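PDB 5JOQ: Lmo2184 protein from Listeria monocytogenes serovar 1/2a, which probably binds heme as the substrate-binding lipoprotein of an iron-uptake ABC transporter at the cell surface. Local coordinates for residues M79-E84 with S106-A111. Sequence-based numbering, arbitrary orientation.
Sequences MGPDLE and SGFEGA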
loop_
_atom_site.group_PDB
_atom_site.type_symbol
_atom_site.label_atom_id
_atom_site.label_comp_id
_atom_site.label_asym_id
_atom_site.label_seq_id
_atom_site.Cartn_x
_atom_site.Cartn_y
_atom_site.Cartn_z
ATOM N N MET A 79 -14.572 5.660 -0.270
ATOM C CA MET A 79 -14.599 5.319 -1.687
ATOM C C MET A 79 -15.724 4.346 -2.009
ATOM O O MET A 79 -15.853 3.932 -3.169
ATOM C CB MET A 79 -13.234 4.717 -2.125
ATOM C CG MET A 79 -12.018 5.643 -1.898
ATOM S SD MET A 79 -12.161 7.151 -2.885
ATOM C CE MET A 79 -10.578 7.954 -2.541
ATOM N N GLY A 80 -16.504 3.951 -1.003
ATOM C CA GLY A 80 -17.626 3.060 -1.159
ATOM C C GLY A 80 -18.361 2.888 0.161
ATOM O O GLY A 80 -18.234 1.862 0.828
ATOM N N PRO A 81 -19.113 3.904 0.586
ATOM C CA PRO A 81 -19.706 3.858 1.928
ATOM C C PRO A 81 -20.689 2.704 2.040
ATOM O O PRO A 81 -21.212 2.211 1.037
ATOM C CB PRO A 81 -20.411 5.211 2.055
ATOM C CG PRO A 81 -19.609 6.138 1.104
ATOM C CD PRO A 81 -19.321 5.208 -0.068
ATOM N N ASP A 82 -20.949 2.290 3.286
ATOM C CA ASP A 82 -21.849 1.169 3.596
ATOM C C ASP A 82 -23.296 1.656 3.608
ATOM O O ASP A 82 -23.757 2.256 4.580
ATOM C CB ASP A 82 -21.465 0.554 4.936
ATOM C CG ASP A 82 -22.289 -0.709 5.285
ATOM O OD1 ASP A 82 -23.538 -0.700 5.188
ATOM O OD2 ASP A 82 -21.663 -1.720 5.664
ATOM N N LEU A 83 -24.029 1.379 2.526
ATOM C CA LEU A 83 -25.374 1.924 2.380
ATOM C C LEU A 83 -26.335 1.392 3.436
ATOM O O LEU A 83 -27.278 2.094 3.832
ATOM C CB LEU A 83 -25.907 1.618 0.987
ATOM C CG LEU A 83 -25.017 2.165 -0.125
ATOM C CD1 LEU A 83 -25.610 1.824 -1.486
ATOM C CD2 LEU A 83 -24.826 3.658 0.017
ATOM N N GLU A 84 -26.128 0.157 3.900
ATOM C CA GLU A 84 -27.054 -0.386 4.887
ATOM C C GLU A 84 -26.913 0.330 6.226
ATOM O O GLU A 84 -27.920 0.673 6.855
ATOM C CB GLU A 84 -26.851 -1.892 5.021
ATOM C CG GLU A 84 -27.148 -2.617 3.718
ATOM C CD GLU A 84 -27.160 -4.123 3.873
ATOM O OE1 GLU A 84 -27.209 -4.603 5.033
ATOM O OE2 GLU A 84 -27.122 -4.826 2.835
ATOM N N SER A 106 -25.543 6.133 -8.049
ATOM C CA SER A 106 -26.611 5.139 -8.227
ATOM C C SER A 106 -26.950 4.435 -6.922
ATOM O O SER A 106 -28.131 4.205 -6.616
ATOM C CB SER A 106 -26.207 4.094 -9.265
ATOM O OG SER A 106 -25.918 4.694 -10.503
ATOM N N GLY A 107 -25.924 4.032 -6.159
ATOM C CA GLY A 107 -26.183 3.351 -4.897
ATOM C C GLY A 107 -27.020 4.184 -3.943
ATOM O O GLY A 107 -27.993 3.695 -3.363
ATOM N N PHE A 108 -26.633 5.449 -3.740
ATOM C CA PHE A 108 -27.437 6.347 -2.912
ATOM C C PHE A 108 -28.882 6.446 -3.414
ATOM O O PHE A 108 -29.836 6.316 -2.637
ATOM C CB PHE A 108 -26.781 7.740 -2.859
ATOM C CG PHE A 108 -25.474 7.777 -2.105
ATOM C CD1 PHE A 108 -25.295 7.032 -0.942
ATOM C CD2 PHE A 108 -24.425 8.584 -2.541
ATOM C CE1 PHE A 108 -24.079 7.067 -0.240
ATOM C CE2 PHE A 108 -23.201 8.636 -1.828
ATOM C CZ PHE A 108 -23.031 7.862 -0.695
ATOM N N GLU A 109 -29.065 6.708 -4.710
ATOM C CA GLU A 109 -30.417 6.801 -5.265
ATOM C C GLU A 109 -31.193 5.519 -5.029
ATOM O O GLU A 109 -32.362 5.550 -4.623
ATOM C CB GLU A 109 -30.360 7.099 -6.761
ATOM C CG GLU A 109 -29.966 8.525 -7.088
ATOM C CD GLU A 109 -29.740 8.752 -8.581
ATOM O OE1 GLU A 109 -29.500 7.770 -9.321
ATOM O OE2 GLU A 109 -29.792 9.921 -9.014
ATOM N N GLY A 110 -30.555 4.379 -5.284
ATOM C CA GLY A 110 -31.208 3.104 -5.051
ATOM C C GLY A 110 -31.638 2.925 -3.609
ATOM O O GLY A 110 -32.678 2.327 -3.334
ATOM N N ALA A 111 -30.852 3.448 -2.667
ATOM C CA ALA A 111 -31.172 3.328 -1.251
ATOM C C ALA A 111 -32.086 4.446 -0.759
ATOM O O ALA A 111 -32.368 4.517 0.443
ATOM C CB ALA A 111 -29.889 3.305 -0.416
#
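The carbonyl oxygen of G107 accepts a backbone hydrogen bond from A111 N at 3.0 Å, and L83 lays its CD1 methyl against the same atom, G107 O, at 3.6 Å. The contact belongs to the N-terminal lobe of a class III solute-binding protein, whose lobes are bridged by the long helix 140-161. Here the start of helix 83-88 and the short strand 80-81 before it meet helix 101-110, and strand 93-97 lies between the two helices in sequence.

L83 carries most of the join through its forked end. With CG opposite the carbonyl carbon (chi1 -58°) and CD1 trans to CA (chi2 -180°), the fork opens toward helix 101-110: CD1 goes to the backbone of G107, with G107 C 3.7 Å away, while CD2 turns to the ring of F108. With no side chain on G107, the methyl can settle directly on the peptide. P81 adds a looser touch, its CG 4.2 Å from F108 CZ, and its ring also packs on T40 and I86, whereas F108 reaches L113.

D82, at the N-cap of helix 83-88, accepts a hydrogen bond from I85 N through OD1 and so ties down the first turn from which L83 projects. The CB of E84 points away from helix 101-110; its poorly ordered side chain forms a salt bridge through OE2 with K285 of a second subunit. The L83 and F108 side chains cross at about a right angle, and L83 CD2 sits 3.5 Å from both CD1 and CE1 of F108, approaching the ring obliquely.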